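Local coordinates for protein esterase (Alcaligenes sp., PDB 1QLW) that probably hydrolyses carboxylic esters, as an enzyme of the alpha/beta hydrolase fold, at residues D89-R94 against N305-A310. Numbering follows the deposited sequence.
Sequences DEYFLR and NNLQVA
Leu307 lays its CD2 methyl over one face of the Tyr91 ring, a CH-pi contact with CD2 3.9 Å from the ring centroid and 19° off the ring normal. The methyl is offset toward the CG end of the ring, where Leu307 CD2 comes within 3.7 Å of Tyr91 CG, while the second methyl, CD1, reaches Tyr91 CD1 and CE1. A chi1 of -170° sets CG of Tyr91 anti to its backbone N and beside the carbonyl carbon, the setting in which the ring takes the Leu307 methyl on its face. One turn on, Ala310 CB touches two aromatic side chains: it meets Tyr91 CD2 obliquely at 3.7 Å and lies at the edge of the Phe92 ring, 4.0 Å from CE1. The contact thus joins helix 88-94 to the start of helix 306-319, the last helix of the chain, within an alpha/beta hydrolase fold. The short segments cross at -49° with their axes 10.9 Å apart. Trp88 extends this apolar seam, its ring meeting that of Phe92 and touching Ala310, and its NE1 donates to the backbone O of Asn306. Tyr91 OH passes beyond the apolar patch to hydrogen-bond with Asp311. Away from this buried junction, the partly exposed Glu90 and Arg94 take no part in the interhelical packing; they form a salt bridge within helix 88-94, NE and NH2 of Arg94 both donating to Glu90 OE2, and Glu90 also packs on Gln18 of the second subunit.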
ATOM      1  N   ASP A  89       5.138   0.044  14.099  1.00 16.19           N
ATOM      2  CA  ASP A  89       3.833   0.704  14.042  1.00 16.33           C
ATOM      3  C   ASP A  89       2.918   0.248  15.177  1.00 15.82           C
ATOM      4  O   ASP A  89       2.437   1.038  15.993  1.00 18.00           O
ATOM      5  CB  ASP A  89       3.296   0.365  12.667  1.00 17.73           C
ATOM      6  CG  ASP A  89       1.983   1.004  12.444  1.00 17.66           C
ATOM      7  OD1 ASP A  89       1.582   1.949  13.138  1.00 20.19           O
ATOM      8  OD2 ASP A  89       1.350   0.503  11.486  1.00 21.21           O
ATOM      9  N   GLU A  90       2.729  -1.077  15.304  1.00 15.29           N
ATOM     10  CA  GLU A  90       1.894  -1.620  16.360  1.00 15.16           C
ATOM     11  C   GLU A  90       2.477  -1.325  17.730  1.00 14.24           C
ATOM     12  O   GLU A  90       1.748  -0.997  18.671  1.00 14.77           O
ATOM     13  CB  GLU A  90       1.750  -3.133  16.179  1.00 16.44           C
ATOM     14  CG  GLU A  90       0.895  -3.758  17.266  1.00 17.84           C
ATOM     15  CD  GLU A  90       0.617  -5.226  17.148  1.00 18.92           C
ATOM     16  OE1 GLU A  90       0.966  -5.838  16.121  1.00 21.12           O
ATOM     17  OE2 GLU A  90       0.045  -5.792  18.112  1.00 21.22           O
ATOM     18  N   TYR A  91       3.789  -1.435  17.880  1.00 14.08           N
ATOM     19  CA  TYR A  91       4.410  -1.187  19.180  1.00 14.48           C
ATOM     20  C   TYR A  91       4.186   0.253  19.617  1.00 13.70           C
ATOM     21  O   TYR A  91       3.834   0.529  20.771  1.00 14.32           O
ATOM     22  CB  TYR A  91       5.894  -1.513  19.140  1.00 15.01           C
ATOM     23  CG  TYR A  91       6.536  -1.509  20.498  1.00 15.77           C
ATOM     24  CD1 TYR A  91       6.155  -2.430  21.457  1.00 17.24           C
ATOM     25  CD2 TYR A  91       7.568  -0.650  20.808  1.00 16.56           C
ATOM     26  CE1 TYR A  91       6.798  -2.492  22.680  1.00 18.57           C
ATOM     27  CE2 TYR A  91       8.222  -0.684  22.020  1.00 17.82           C
ATOM     28  CZ  TYR A  91       7.840  -1.626  22.956  1.00 18.11           C
ATOM     29  OH  TYR A  91       8.477  -1.725  24.171  1.00 21.73           O
ATOM     30  N   PHE A  92       4.365   1.200  18.687  1.00 13.62           N
ATOM     31  CA  PHE A  92       4.169   2.605  19.018  1.00 13.18           C
ATOM     32  C   PHE A  92       2.727   2.854  19.448  1.00 12.80           C
ATOM     33  O   PHE A  92       2.483   3.588  20.416  1.00 13.76           O
ATOM     34  CB  PHE A  92       4.539   3.496  17.834  1.00 13.45           C
ATOM     35  CG  PHE A  92       6.005   3.582  17.522  1.00 13.82           C
ATOM     36  CD1 PHE A  92       6.995   2.911  18.209  1.00 16.93           C
ATOM     37  CD2 PHE A  92       6.420   4.384  16.478  1.00 16.15           C
ATOM     38  CE1 PHE A  92       8.325   3.026  17.874  1.00 17.98           C
ATOM     39  CE2 PHE A  92       7.757   4.520  16.136  1.00 17.62           C
ATOM     40  CZ  PHE A  92       8.718   3.835  16.843  1.00 16.61           C
ATOM     41  N   LEU A  93       1.767   2.239  18.754  1.00 12.87           N
ATOM     42  CA  LEU A  93       0.357   2.364  19.139  1.00 13.66           C
ATOM     43  C   LEU A  93       0.138   1.845  20.553  1.00 13.86           C
ATOM     44  O   LEU A  93      -0.550   2.472  21.371  1.00 14.65           O
ATOM     45  CB  LEU A  93      -0.520   1.560  18.177  1.00 14.46           C
ATOM     46  CG  LEU A  93      -0.559   2.088  16.763  1.00 17.14           C
ATOM     47  CD1 LEU A  93      -1.220   1.090  15.841  1.00 18.35           C
ATOM     48  CD2 LEU A  93      -1.304   3.410  16.723  1.00 17.61           C
ATOM     49  N   ARG A  94       0.730   0.694  20.878  1.00 14.12           N
ATOM     50  CA  ARG A  94       0.607   0.081  22.197  1.00 14.89           C
ATOM     51  C   ARG A  94       1.268   0.923  23.276  1.00 15.01           C
ATOM     52  O   ARG A  94       0.863   0.890  24.440  1.00 16.93           O
ATOM     53  CB  ARG A  94       1.162  -1.342  22.176  1.00 15.95           C
ATOM     54  CG  ARG A  94       0.268  -2.294  21.403  1.00 17.05           C
ATOM     55  CD  ARG A  94       0.854  -3.696  21.366  1.00 18.02           C
ATOM     56  NE  ARG A  94      -0.026  -4.625  20.660  1.00 18.94           N
ATOM     57  CZ  ARG A  94      -1.028  -5.287  21.225  1.00 18.63           C
ATOM     58  NH1 ARG A  94      -1.315  -5.148  22.511  1.00 20.40           N
ATOM     59  NH2 ARG A  94      -1.771  -6.068  20.460  1.00 20.90           N
ATOM     60  N   ASN A 305      15.821  -7.688  18.046  1.00 14.61           N
ATOM     61  CA  ASN A 305      15.754  -6.799  19.197  1.00 14.84           C
ATOM     62  C   ASN A 305      15.092  -5.479  18.788  1.00 13.87           C
ATOM     63  O   ASN A 305      15.327  -4.453  19.431  1.00 14.71           O
ATOM     64  CB  ASN A 305      17.148  -6.553  19.785  1.00 15.40           C
ATOM     65  CG  ASN A 305      17.990  -5.729  18.849  1.00 15.50           C
ATOM     66  OD1 ASN A 305      17.779  -5.723  17.633  1.00 16.35           O
ATOM     67  ND2 ASN A 305      18.964  -5.000  19.371  1.00 17.68           N
ATOM     68  N   ASN A 306      14.150  -5.516  17.837  1.00 13.80           N
ATOM     69  CA  ASN A 306      13.540  -4.272  17.389  1.00 13.53           C
ATOM     70  C   ASN A 306      12.810  -3.540  18.489  1.00 13.62           C
ATOM     71  O   ASN A 306      12.728  -2.300  18.393  1.00 14.70           O
ATOM     72  CB  ASN A 306      12.656  -4.489  16.169  1.00 13.41           C
ATOM     73  CG  ASN A 306      11.393  -5.281  16.405  1.00 13.43           C
ATOM     74  OD1 ASN A 306      11.324  -6.119  17.301  1.00 14.45           O
ATOM     75  ND2 ASN A 306      10.385  -5.024  15.567  1.00 14.31           N
ATOM     76  N   LEU A 307      12.249  -4.207  19.484  1.00 14.05           N
ATOM     77  CA  LEU A 307      11.525  -3.485  20.536  1.00 14.67           C
ATOM     78  C   LEU A 307      12.487  -2.846  21.530  1.00 14.75           C
ATOM     79  O   LEU A 307      12.156  -1.807  22.116  1.00 16.50           O
ATOM     80  CB  LEU A 307      10.498  -4.381  21.221  1.00 17.07           C
ATOM     81  CG  LEU A 307       9.510  -5.067  20.268  1.00 17.16           C
ATOM     82  CD1 LEU A 307       8.415  -5.752  21.062  1.00 19.93           C
ATOM     83  CD2 LEU A 307       8.900  -4.088  19.276  1.00 17.94           C
ATOM     84  N   GLN A 308      13.673  -3.433  21.723  1.00 15.31           N
ATOM     85  CA  GLN A 308      14.719  -2.810  22.521  1.00 16.12           C
ATOM     86  C   GLN A 308      15.126  -1.484  21.858  1.00 15.87           C
ATOM     87  O   GLN A 308      15.295  -0.451  22.514  1.00 16.89           O
ATOM     88  CB  GLN A 308      15.926  -3.731  22.621  1.00 17.48           C
ATOM     89  CG  GLN A 308      17.079  -3.185  23.439  1.00 19.39           C
ATOM     90  CD  GLN A 308      18.290  -4.072  23.489  1.00 20.02           C
ATOM     91  OE1 GLN A 308      18.991  -4.108  24.522  1.00 23.67           O
ATOM     92  NE2 GLN A 308      18.592  -4.777  22.429  1.00 18.91           N
ATOM     93  N   VAL A 309      15.312  -1.514  20.533  1.00 15.34           N
ATOM     94  CA  VAL A 309      15.676  -0.303  19.789  1.00 15.34           C
ATOM     95  C   VAL A 309      14.541   0.702  19.864  1.00 14.99           C
ATOM     96  O   VAL A 309      14.748   1.906  20.104  1.00 16.04           O
ATOM     97  CB  VAL A 309      16.073  -0.637  18.351  1.00 15.49           C
ATOM     98  CG1 VAL A 309      16.389   0.645  17.586  1.00 17.06           C
ATOM     99  CG2 VAL A 309      17.246  -1.607  18.308  1.00 16.98           C
ATOM    100  N   ALA A 310      13.305   0.235  19.683  1.00 14.78           N
ATOM    101  CA  ALA A 310      12.158   1.138  19.775  1.00 15.49           C
ATOM    102  C   ALA A 310      12.096   1.827  21.137  1.00 15.67           C
ATOM    103  O   ALA A 310      11.801   3.029  21.213  1.00 15.65           O
ATOM    104  CB  ALA A 310      10.855   0.400  19.515  1.00 15.67           C
TER